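Local coordinates for protein Beta/alpha-amylase (Paenibacillus polymyxa, PDB 3VOC) that hydrolyses alpha-1,4-glucosidic linkages in starch, this chain being the beta-amylase part, which removes maltose units from the non-reducing chain ends, at residues Asn33-Ile38 / Ser404-Tyr409; Ser347-Asn350 / Arg355-Gly358; Ser367-Ile372 / Phe384-Ile389; Glu374-Phe379 / Ile411-Pro416. All blocks are in the same frame, centred on the assembly; numbering follows the deposited sequence.

Interaction 1 (Asn33-Ile38 / Ser404-Tyr409); sequences NGVYAI and SGFKQY
Asn-33 and Lys-407 meet with their side chains crossed at about a right angle. The lysine runs out almost straight, with CG anti to the backbone N (chi1 -162°), which brings its methylenes across the two oxygens of Asn-33. Asn-33 OD1 touches Lys-407 CD at 3.6 Å, and the backbone carbonyl Asn-33 O lies 3.6 Å from Lys-407 CG and 3.7 Å from Lys-407 CE. The other end of the amide is turned back into its own chain, where Asn-33 ND2 bonds to Thr-29 O in the last turn of helix 20-32. Gly-34 closes that helix in a Schellman motif, its phi of 92° swinging the chain off toward strand 37-43. Deeper in, Val-35 CG2 comes to the rim of the Phe-406 ring, near its plane, with CE2 of that ring 4.4 Å away. This is a loose approach, and both side chains also rest on Val-10 of strand 7-11. In the TIM barrel of glycosyl hydrolase family 14, this joins the last helix, 403-411, to the turn leading into the second strand, next to the seam where strands 7-11 and 383-386 meet. No hydrogen bond crosses between the two segments. The outer half is carbon against oxygen, where the lysine charge probably makes CE slightly attractive to the carbonyl oxygen, and the inner half is a loose apolar approach.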
loop_
_atom_site.group_PDB
_atom_site.type_symbol
_atom_site.label_atom_id
_atom_site.label_comp_id
_atom_site.label_asym_id
_atom_site.label_seq_id
_atom_site.Cartn_x
_atom_site.Cartn_y
_atom_site.Cartn_z
ATOM N N ASN A 33 17.069 18.175 13.354
ATOM C CA ASN A 33 15.757 18.382 13.949
ATOM C C ASN A 33 15.232 17.162 14.715
ATOM O O ASN A 33 14.124 17.195 15.255
ATOM C CB ASN A 33 14.735 18.838 12.905
ATOM C CG ASN A 33 14.904 20.290 12.522
ATOM O OD1 ASN A 33 14.135 21.146 12.969
ATOM N ND2 ASN A 33 15.903 20.581 11.688
ATOM N N GLY A 34 16.028 16.099 14.771
ATOM C CA GLY A 34 15.648 14.911 15.532
ATOM C C GLY A 34 14.909 13.865 14.714
ATOM O O GLY A 34 14.397 12.903 15.269
ATOM N N VAL A 35 14.867 14.030 13.396
ATOM C CA VAL A 35 14.310 12.969 12.529
ATOM C C VAL A 35 15.124 11.691 12.719
ATOM O O VAL A 35 16.352 11.752 12.813
ATOM C CB VAL A 35 14.273 13.417 11.042
ATOM C CG1 VAL A 35 13.924 12.249 10.117
ATOM C CG2 VAL A 35 13.269 14.559 10.865
ATOM N N TYR A 36 14.430 10.558 12.816
ATOM C CA TYR A 36 15.027 9.256 13.082
ATOM C C TYR A 36 15.512 8.544 11.829
ATOM O O TYR A 36 16.663 8.067 11.777
ATOM C CB TYR A 36 14.017 8.359 13.807
ATOM C CG TYR A 36 14.509 6.957 14.129
ATOM C CD1 TYR A 36 15.513 6.736 15.087
ATOM C CD2 TYR A 36 13.943 5.851 13.495
ATOM C CE1 TYR A 36 15.950 5.422 15.390
ATOM C CE2 TYR A 36 14.352 4.559 13.792
ATOM C CZ TYR A 36 15.343 4.348 14.734
ATOM O OH TYR A 36 15.709 3.055 14.982
ATOM N N ALA A 37 14.616 8.435 10.842
ATOM C CA ALA A 37 14.904 7.675 9.628
ATOM C C ALA A 37 14.377 8.332 8.371
ATOM O O ALA A 37 13.503 9.207 8.426
ATOM C CB ALA A 37 14.361 6.267 9.742
ATOM N N ILE A 38 14.940 7.920 7.240
ATOM C CA ILE A 38 14.415 8.264 5.927
ATOM C C ILE A 38 13.763 7.017 5.337
ATOM O O ILE A 38 14.390 5.946 5.308
ATOM C CB ILE A 38 15.525 8.758 4.965
ATOM C CG1 ILE A 38 16.271 9.985 5.546
ATOM C CG2 ILE A 38 14.959 9.013 3.542
ATOM C CD1 ILE A 38 15.386 11.242 5.757
ATOM N N SER A 404 9.175 23.490 11.754
ATOM C CA SER A 404 9.007 23.828 13.160
ATOM C C SER A 404 7.794 23.106 13.780
ATOM O O SER A 404 7.926 22.448 14.818
ATOM C CB SER A 404 8.906 25.354 13.333
ATOM O OG SER A 404 8.759 25.653 14.706
ATOM N N GLY A 405 6.628 23.216 13.139
ATOM C CA GLY A 405 5.418 22.478 13.570
ATOM C C GLY A 405 5.587 20.957 13.557
ATOM O O GLY A 405 5.142 20.268 14.486
ATOM N N PHE A 406 6.217 20.423 12.513
ATOM C CA PHE A 406 6.469 18.985 12.472
ATOM C C PHE A 406 7.302 18.594 13.699
ATOM O O PHE A 406 6.987 17.634 14.395
ATOM C CB PHE A 406 7.166 18.554 11.164
ATOM C CG PHE A 406 7.407 17.059 11.068
ATOM C CD1 PHE A 406 6.336 16.159 11.128
ATOM C CD2 PHE A 406 8.701 16.554 10.917
ATOM C CE1 PHE A 406 6.546 14.764 11.039
ATOM C CE2 PHE A 406 8.933 15.152 10.822
ATOM C CZ PHE A 406 7.847 14.261 10.887
ATOM N N LYS A 407 8.340 19.374 13.984
ATOM C CA LYS A 407 9.167 19.113 15.153
ATOM C C LYS A 407 8.393 19.241 16.470
ATOM O O LYS A 407 8.510 18.391 17.349
ATOM C CB LYS A 407 10.391 20.025 15.160
ATOM C CG LYS A 407 11.498 19.539 16.087
ATOM C CD LYS A 407 12.607 20.564 16.228
ATOM C CE LYS A 407 13.499 20.191 17.376
ATOM N NZ LYS A 407 14.577 21.178 17.431
ATOM N N GLN A 408 7.603 20.296 16.609
ATOM C CA GLN A 408 6.885 20.554 17.869
ATOM C C GLN A 408 5.796 19.536 18.155
ATOM O O GLN A 408 5.598 19.139 19.297
ATOM C CB GLN A 408 6.286 21.964 17.875
ATOM C CG GLN A 408 7.360 23.041 17.873
ATOM C CD GLN A 408 6.964 24.292 18.618
ATOM O OE1 GLN A 408 6.471 24.232 19.751
ATOM N NE2 GLN A 408 7.197 25.443 17.996
ATOM N N TYR A 409 5.084 19.115 17.121
ATOM C CA TYR A 409 3.937 18.222 17.308
ATOM C C TYR A 409 4.299 16.746 17.270
ATOM O O TYR A 409 3.729 15.934 18.009
ATOM C CB TYR A 409 2.880 18.516 16.251
ATOM C CG TYR A 409 2.062 19.738 16.574
ATOM C CD1 TYR A 409 1.102 19.701 17.591
ATOM C CD2 TYR A 409 2.237 20.928 15.866
ATOM C CE1 TYR A 409 0.334 20.820 17.909
ATOM C CE2 TYR A 409 1.479 22.067 16.177
ATOM C CZ TYR A 409 0.530 21.997 17.199
ATOM O OH TYR A 409 -0.235 23.099 17.509
#

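Interaction 2 (Ser347-Asn350 / Arg355-Gly358); sequences SIAN and RLNG
Ala-349 and Leu-356 face each other where helix 338-352, near its end, passes the start of strand 356-359, the backbones coming nearest between Ala-349 CA and Arg-355 CA at 7.0 Å. Leu-356 carries the contact with both arms of its fork. CG anti to its carbonyl carbon (chi1 -72°) carries that fork to the helix, where the two methyls meet different residues: Leu-356 CD2 sits 3.6 Å from Ala-349 CB, while Leu-356 CD1 comes to 3.5 Å from Asn-350 OD1. Asn-350 crosses the leucine at about a right angle, and its ND2 is held by Phe-379 O. A water accepts from Leu-356 N at 3.0 Å and reaches Asn-350 OD1 at 3.3 Å by a weak bond. This is helix-on-strand packing in the beta-alpha-beta unit of strand 318-321, helix 338-352 and strand 356-359, and Leu-319 of the first strand touches both Ala-349 and Leu-356. Without the fork of Leu-356, as with an alanine here, a gap is likely to open over Ala-349 CB and the Asn-350 amide to lose the methyl it rests against. The chemistry is thus divided, with methyl groups meeting on the barrel side and the polar edge bridged by a water whose bond to Asn-350 OD1 is weak.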
loop_
_atom_site.group_PDB
_atom_site.type_symbol
_atom_site.label_atom_id
_atom_site.label_comp_id
_atom_site.label_asym_id
_atom_site.label_seq_id
_atom_site.Cartn_x
_atom_site.Cartn_y
_atom_site.Cartn_z
ATOM N N SER A 347 -8.292 1.470 15.796
ATOM C CA SER A 347 -8.953 0.743 16.904
ATOM C C SER A 347 -8.901 -0.772 16.716
ATOM O O SER A 347 -8.643 -1.520 17.666
ATOM C CB SER A 347 -10.424 1.149 17.026
ATOM O OG SER A 347 -10.546 2.436 17.603
ATOM N N ILE A 348 -9.170 -1.218 15.494
ATOM C CA ILE A 348 -9.107 -2.648 15.189
ATOM C C ILE A 348 -7.688 -3.182 15.360
ATOM O O ILE A 348 -7.482 -4.196 16.040
ATOM C CB ILE A 348 -9.649 -2.955 13.790
ATOM C CG1 ILE A 348 -11.133 -2.562 13.716
ATOM C CG2 ILE A 348 -9.400 -4.456 13.422
ATOM C CD1 ILE A 348 -11.721 -2.554 12.307
ATOM N N ALA A 349 -6.713 -2.510 14.749
ATOM C CA ALA A 349 -5.315 -2.904 14.917
ATOM C C ALA A 349 -4.908 -2.993 16.399
ATOM O O ALA A 349 -4.300 -3.983 16.821
ATOM C CB ALA A 349 -4.406 -1.949 14.162
ATOM N N ASN A 350 -5.248 -1.976 17.194
ATOM C CA ASN A 350 -4.892 -2.018 18.629
ATOM C C ASN A 350 -5.594 -3.130 19.387
ATOM O O ASN A 350 -4.983 -3.775 20.232
ATOM C CB ASN A 350 -5.139 -0.680 19.334
ATOM C CG ASN A 350 -4.077 0.347 18.998
ATOM O OD1 ASN A 350 -2.958 -0.004 18.616
ATOM N ND2 ASN A 350 -4.423 1.618 19.130
ATOM N N ARG A 355 0.899 -3.723 15.533
ATOM C CA ARG A 355 1.641 -2.463 15.654
ATOM C C ARG A 355 1.271 -1.498 14.527
ATOM O O ARG A 355 1.304 -1.874 13.350
ATOM C CB ARG A 355 3.141 -2.720 15.623
ATOM C CG ARG A 355 3.684 -3.504 16.852
ATOM C CD ARG A 355 5.097 -3.998 16.609
ATOM N NE ARG A 355 5.996 -2.912 16.205
ATOM C CZ ARG A 355 6.701 -2.159 17.051
ATOM N NH1 ARG A 355 6.629 -2.357 18.364
ATOM N NH2 ARG A 355 7.494 -1.207 16.584
ATOM N N LEU A 356 0.937 -0.261 14.900
ATOM C CA LEU A 356 0.581 0.783 13.942
ATOM C C LEU A 356 1.707 1.769 13.633
ATOM O O LEU A 356 2.397 2.268 14.532
ATOM C CB LEU A 356 -0.612 1.585 14.442
ATOM C CG LEU A 356 -1.967 0.909 14.431
ATOM C CD1 LEU A 356 -2.839 1.585 15.463
ATOM C CD2 LEU A 356 -2.630 0.957 13.027
ATOM N N ASN A 357 1.847 2.053 12.342
ATOM C CA ASN A 357 2.666 3.166 11.849
ATOM C C ASN A 357 1.798 4.051 10.962
ATOM O O ASN A 357 0.860 3.567 10.327
ATOM C CB ASN A 357 3.871 2.637 11.062
ATOM C CG ASN A 357 4.800 1.776 11.921
ATOM O OD1 ASN A 357 4.859 0.555 11.760
ATOM N ND2 ASN A 357 5.526 2.415 12.841
ATOM N N GLY A 358 2.110 5.342 10.909
ATOM C CA GLY A 358 1.232 6.316 10.260
ATOM C C GLY A 358 1.916 7.172 9.211
ATOM O O GLY A 358 3.145 7.301 9.203
HETATM O O HOH W 1 0.168 0.599 17.665
#

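Interaction 3 (Ser367-Ile372 / Phe384-Ile389); sequences SGFQKI and FTLLRI
The Phe-384 ring takes Ile-372 CG2 on one face, the methyl standing 3.4 Å above the ring plane and shifted toward the rim. It forms a CH-pi contact, 3.6 Å from the Phe-384 ring centroid to Ile-372 CG2 and 20° off the ring normal. At the edge of the same ring, in its plane, lies Leu-386 CD1. That methyl also meets the edge of the second ring, 3.7 Å from Phe-369 CE1, and so serves as a spacer between the two phenyl groups. Ile-372 CD1 comes to the rim of the Phe-384 ring, 3.4 Å from Phe-384 CZ. With Phe-384 CG anti to the backbone N (chi1 180°), the ring is carried out from the strand and set across the isoleucine.

These side chains pack the last beta-alpha-beta unit of the TIM barrel, in which helix 367-378 links strand 356-359 to strand 383-386. Phe-384 and Leu-386 both point at the helix. Cut back to an alanine, Phe-384 would probably leave the branches of Ile-372 facing a gap and let Leu-386 shift, its CD1 having lost one of two ring edges. Beyond the strand the chain reaches Arg-388, which probably binds substrate and follows a cis peptide bond. Leu-386 itself leans on Asn-360, another probable substrate residue, and on Phe-406 of helix 403-411.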
loop_
_atom_site.group_PDB
_atom_site.type_symbol
_atom_site.label_atom_id
_atom_site.label_comp_id
_atom_site.label_asym_id
_atom_site.label_seq_id
_atom_site.Cartn_x
_atom_site.Cartn_y
_atom_site.Cartn_z
ATOM N N SER A 367 -2.503 22.902 10.845
ATOM C CA SER A 367 -3.511 22.065 11.513
ATOM C C SER A 367 -3.326 20.572 11.244
ATOM O O SER A 367 -3.702 19.731 12.077
ATOM C CB SER A 367 -4.919 22.472 11.054
ATOM O OG SER A 367 -5.186 23.818 11.418
ATOM N N GLY A 368 -2.759 20.249 10.080
ATOM C CA GLY A 368 -2.441 18.860 9.723
ATOM C C GLY A 368 -1.602 18.152 10.774
ATOM O O GLY A 368 -1.868 16.993 11.110
ATOM N N PHE A 369 -0.611 18.861 11.322
ATOM C CA PHE A 369 0.253 18.299 12.351
ATOM C C PHE A 369 -0.506 18.003 13.651
ATOM O O PHE A 369 -0.217 17.023 14.328
ATOM C CB PHE A 369 1.491 19.193 12.601
ATOM C CG PHE A 369 2.434 19.283 11.410
ATOM C CD1 PHE A 369 2.697 18.165 10.626
ATOM C CD2 PHE A 369 3.068 20.480 11.087
ATOM C CE1 PHE A 369 3.564 18.242 9.524
ATOM C CE2 PHE A 369 3.938 20.557 9.991
ATOM C CZ PHE A 369 4.179 19.442 9.211
ATOM N N GLN A 370 -1.477 18.852 13.982
ATOM C CA GLN A 370 -2.290 18.671 15.193
ATOM C C GLN A 370 -3.216 17.472 15.023
ATOM O O GLN A 370 -3.443 16.715 15.969
ATOM C CB GLN A 370 -3.122 19.930 15.498
ATOM C CG GLN A 370 -2.375 21.242 15.291
ATOM C CD GLN A 370 -3.266 22.492 15.370
ATOM O OE1 GLN A 370 -4.433 22.426 15.764
ATOM N NE2 GLN A 370 -2.703 23.642 14.990
ATOM N N LYS A 371 -3.762 17.294 13.819
ATOM C CA LYS A 371 -4.542 16.090 13.542
ATOM C C LYS A 371 -3.699 14.822 13.639
ATOM O O LYS A 371 -4.132 13.843 14.237
ATOM C CB LYS A 371 -5.270 16.165 12.197
ATOM C CG LYS A 371 -6.788 16.303 12.357
ATOM C CD LYS A 371 -7.406 14.974 12.818
ATOM C CE LYS A 371 -8.920 15.028 12.852
ATOM N NZ LYS A 371 -9.455 15.852 13.989
ATOM N N ILE A 372 -2.488 14.858 13.078
ATOM C CA ILE A 372 -1.587 13.711 13.163
ATOM C C ILE A 372 -1.278 13.431 14.628
ATOM O O ILE A 372 -1.310 12.281 15.063
ATOM C CB ILE A 372 -0.263 13.910 12.360
ATOM C CG1 ILE A 372 -0.562 13.983 10.851
ATOM C CG2 ILE A 372 0.704 12.740 12.624
ATOM C CD1 ILE A 372 0.504 14.718 10.057
ATOM N N PHE A 384 5.649 7.479 12.739
ATOM C CA PHE A 384 4.969 8.312 11.773
ATOM C C PHE A 384 5.987 8.701 10.719
ATOM O O PHE A 384 7.099 9.140 11.060
ATOM C CB PHE A 384 4.360 9.585 12.401
ATOM C CG PHE A 384 3.663 10.440 11.386
ATOM C CD1 PHE A 384 2.367 10.121 10.971
ATOM C CD2 PHE A 384 4.326 11.495 10.769
ATOM C CE1 PHE A 384 1.734 10.867 9.993
ATOM C CE2 PHE A 384 3.709 12.237 9.788
ATOM C CZ PHE A 384 2.414 11.923 9.394
ATOM N N THR A 385 5.606 8.552 9.450
ATOM C CA THR A 385 6.426 9.023 8.337
ATOM C C THR A 385 5.765 10.207 7.624
ATOM O O THR A 385 4.631 10.101 7.138
ATOM C CB THR A 385 6.703 7.910 7.308
ATOM O OG1 THR A 385 7.328 6.805 7.955
ATOM C CG2 THR A 385 7.660 8.421 6.219
ATOM N N LEU A 386 6.485 11.323 7.533
ATOM C CA LEU A 386 5.969 12.491 6.820
ATOM C C LEU A 386 6.294 12.483 5.323
ATOM O O LEU A 386 7.464 12.372 4.929
ATOM C CB LEU A 386 6.462 13.801 7.463
ATOM C CG LEU A 386 5.671 14.955 6.788
ATOM C CD1 LEU A 386 4.334 15.220 7.459
ATOM C CD2 LEU A 386 6.451 16.194 6.724
ATOM N N LEU A 387 5.261 12.570 4.483
ATOM C CA LEU A 387 5.458 12.758 3.045
ATOM C C LEU A 387 5.410 14.249 2.731
ATOM O O LEU A 387 4.421 14.900 3.088
ATOM C CB LEU A 387 4.349 12.046 2.257
ATOM C CG LEU A 387 4.510 10.530 2.090
ATOM C CD1 LEU A 387 4.180 9.765 3.377
ATOM C CD2 LEU A 387 3.652 10.018 0.920
ATOM N N ARG A 388 6.446 14.837 2.121
ATOM C CA ARG A 388 7.783 14.276 1.845
ATOM C C ARG A 388 8.849 15.262 2.270
ATOM O O ARG A 388 8.548 16.367 2.752
ATOM C CB ARG A 388 8.000 14.118 0.345
ATOM C CG ARG A 388 7.851 12.784 -0.160
ATOM C CD ARG A 388 7.707 12.873 -1.669
ATOM N NE ARG A 388 6.767 11.865 -2.101
ATOM C CZ ARG A 388 7.086 10.596 -2.335
ATOM N NH1 ARG A 388 8.338 10.162 -2.174
ATOM N NH2 ARG A 388 6.137 9.765 -2.719
ATOM N N ILE A 389 10.108 14.864 2.064
ATOM C CA ILE A 389 11.249 15.641 2.504
ATOM C C ILE A 389 11.210 17.110 2.037
ATOM O O ILE A 389 11.475 18.001 2.835
ATOM C CB ILE A 389 12.602 14.927 2.135
ATOM C CG1 ILE A 389 13.809 15.681 2.699
ATOM C CG2 ILE A 389 12.747 14.717 0.616
ATOM C CD1 ILE A 389 15.113 14.834 2.671
#

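Interaction 4 (Glu374-Phe379 / Ile411-Pro416); sequences EKITKF and ISKAKP
Lys-413 NZ is gripped twice, by Tyr-409 O one turn back and by the carboxylate of Glu-373, just ahead of 374-379, in a salt bridge. To get there the chain bends at chi2 (-60°) and chi4 (-67°), and the bend lays its carbons against the helix. Lys-413 CE lies 4.0 Å from Thr-377 CG2, and Lys-413 CG is 4.5 Å from Ile-376 CD1, a distant touch. The hydroxyl of Thr-377 is engaged within its own helix, where OG1 bonds to Glu-373 O. On the far side of that helix Glu-374 OE1 accepts from two ammonium groups, Lys-378 NZ at 2.7 Å and Lys-375 NZ at 2.9 Å. They come from opposite faces of the carboxylate plane, which probably helps to stop it turning. Lys-371 and Asp-343 extend this network. Lys-413 belongs to a type I beta turn, closed by Ala-414 N to Ile-411 O at 3.0 Å, that ends helix 403-411. The contact therefore ties the C-terminal end of helix 367-378 to the tail of the chain, with Ile-376 also touching Ile-410 of helix 403-411 and Ala-414 resting on Gln-7 of strand 7-11.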
loop_
_atom_site.group_PDB
_atom_site.type_symbol
_atom_site.label_atom_id
_atom_site.label_comp_id
_atom_site.label_asym_id
_atom_site.label_seq_id
_atom_site.Cartn_x
_atom_site.Cartn_y
_atom_site.Cartn_z
ATOM N N GLU A 374 -3.053 14.057 17.274
ATOM C CA GLU A 374 -4.227 13.421 17.894
ATOM C C GLU A 374 -4.252 11.910 17.623
ATOM O O GLU A 374 -4.442 11.109 18.542
ATOM C CB GLU A 374 -5.523 14.114 17.425
ATOM C CG GLU A 374 -6.823 13.348 17.724
ATOM C CD GLU A 374 -7.924 13.589 16.679
ATOM O OE1 GLU A 374 -8.798 12.713 16.486
ATOM O OE2 GLU A 374 -7.925 14.666 16.054
ATOM N N LYS A 375 -4.032 11.526 16.366
ATOM C CA LYS A 375 -4.098 10.126 15.991
ATOM C C LYS A 375 -3.001 9.289 16.628
ATOM O O LYS A 375 -3.287 8.252 17.250
ATOM C CB LYS A 375 -4.105 9.955 14.451
ATOM C CG LYS A 375 -5.318 10.652 13.749
ATOM C CD LYS A 375 -6.643 10.318 14.440
ATOM C CE LYS A 375 -7.859 10.828 13.620
ATOM N NZ LYS A 375 -9.155 10.771 14.403
ATOM N N ILE A 376 -1.752 9.740 16.506
ATOM C CA ILE A 376 -0.629 8.944 17.034
ATOM C C ILE A 376 -0.704 8.753 18.557
ATOM O O ILE A 376 -0.287 7.717 19.057
ATOM C CB ILE A 376 0.779 9.460 16.555
ATOM C CG1 ILE A 376 1.049 10.899 17.018
ATOM C CG2 ILE A 376 0.884 9.356 15.023
ATOM C CD1 ILE A 376 2.425 11.449 16.585
ATOM N N THR A 377 -1.246 9.743 19.276
ATOM C CA THR A 377 -1.348 9.673 20.735
ATOM C C THR A 377 -2.595 8.908 21.210
ATOM O O THR A 377 -2.541 8.243 22.244
ATOM C CB THR A 377 -1.337 11.073 21.418
ATOM O OG1 THR A 377 -2.395 11.876 20.886
ATOM C CG2 THR A 377 0.008 11.789 21.202
ATOM N N LYS A 378 -3.709 9.009 20.472
ATOM C CA LYS A 378 -4.921 8.240 20.791
ATOM C C LYS A 378 -4.669 6.742 20.631
ATOM O O LYS A 378 -5.205 5.929 21.384
ATOM C CB LYS A 378 -6.092 8.628 19.882
ATOM C CG LYS A 378 -6.918 9.812 20.359
ATOM C CD LYS A 378 -8.004 10.164 19.333
ATOM C CE LYS A 378 -8.882 11.326 19.804
ATOM N NZ LYS A 378 -9.904 11.720 18.765
ATOM N N PHE A 379 -3.856 6.379 19.647
ATOM C CA PHE A 379 -3.762 4.971 19.253
ATOM C C PHE A 379 -2.405 4.308 19.462
ATOM O O PHE A 379 -2.169 3.199 18.982
ATOM C CB PHE A 379 -4.265 4.805 17.816
ATOM C CG PHE A 379 -5.703 5.230 17.632
ATOM C CD1 PHE A 379 -6.738 4.486 18.206
ATOM C CD2 PHE A 379 -6.019 6.370 16.895
ATOM C CE1 PHE A 379 -8.071 4.877 18.065
ATOM C CE2 PHE A 379 -7.357 6.777 16.741
ATOM C CZ PHE A 379 -8.387 6.020 17.327
ATOM N N ILE A 411 7.930 15.162 16.086
ATOM C CA ILE A 411 9.274 14.686 16.438
ATOM C C ILE A 411 9.451 14.688 17.956
ATOM O O ILE A 411 10.090 13.792 18.506
ATOM C CB ILE A 411 10.424 15.498 15.776
ATOM C CG1 ILE A 411 10.287 15.530 14.259
ATOM C CG2 ILE A 411 11.799 14.924 16.180
ATOM C CD1 ILE A 411 11.372 16.338 13.572
ATOM N N SER A 412 8.857 15.678 18.620
ATOM C CA SER A 412 8.955 15.837 20.087
ATOM C C SER A 412 8.381 14.662 20.886
ATOM O O SER A 412 8.672 14.536 22.080
ATOM C CB SER A 412 8.266 17.129 20.531
ATOM O OG SER A 412 6.878 17.050 20.247
ATOM N N LYS A 413 7.579 13.815 20.238
ATOM C CA LYS A 413 7.018 12.631 20.890
ATOM C C LYS A 413 8.017 11.487 21.022
ATOM O O LYS A 413 7.784 10.542 21.785
ATOM C CB LYS A 413 5.759 12.136 20.155
ATOM C CG LYS A 413 4.627 13.164 20.060
ATOM C CD LYS A 413 4.145 13.615 21.443
ATOM C CE LYS A 413 2.891 14.486 21.344
ATOM N NZ LYS A 413 3.186 15.805 20.688
ATOM N N ALA A 414 9.105 11.552 20.261
ATOM C CA ALA A 414 10.102 10.477 20.236
ATOM C C ALA A 414 11.130 10.655 21.335
ATOM O O ALA A 414 11.541 11.785 21.617
ATOM C CB ALA A 414 10.803 10.445 18.894
ATOM N N LYS A 415 11.546 9.544 21.940
ATOM C CA LYS A 415 12.707 9.551 22.835
ATOM C C LYS A 415 13.956 9.487 21.977
ATOM O O LYS A 415 14.071 8.587 21.139
ATOM C CB LYS A 415 12.702 8.362 23.796
ATOM C CG LYS A 415 12.038 8.640 25.132
ATOM C CD LYS A 415 10.743 7.851 25.305
ATOM C CE LYS A 415 11.027 6.396 25.721
ATOM N NZ LYS A 415 9.787 5.687 26.129
ATOM N N PRO A 416 14.896 10.434 22.177
ATOM C CA PRO A 416 16.143 10.442 21.398
ATOM C C PRO A 416 17.115 9.358 21.869
ATOM O O PRO A 416 17.220 8.308 21.229
ATOM C CB PRO A 416 16.724 11.848 21.657
ATOM C CG PRO A 416 15.696 12.576 22.536
ATOM C CD PRO A 416 14.888 11.501 23.191
#

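How the interactions relate
Interaction 3 has all its touching residues buried and is wholly apolar. Interaction 2 is its neighbour in the barrel, joined by a probable hydrogen bond from Thr-385 N to Gly-358 O, but a water and an amide intrude at its border. Interactions 1 and 4 lie further out and set lysine methylenes against polar or apolar groups, with the ammonium anchored elsewhere in interaction 4. Helix 367-378 serves both 3 and 4, and helix 403-411 with its terminal turn connects 1 to 4. Phe-406 of interaction 1 packs on Phe-369 and Leu-386 of interaction 3, while Asn-350 of interaction 2 bonds to Phe-379 of interaction 4.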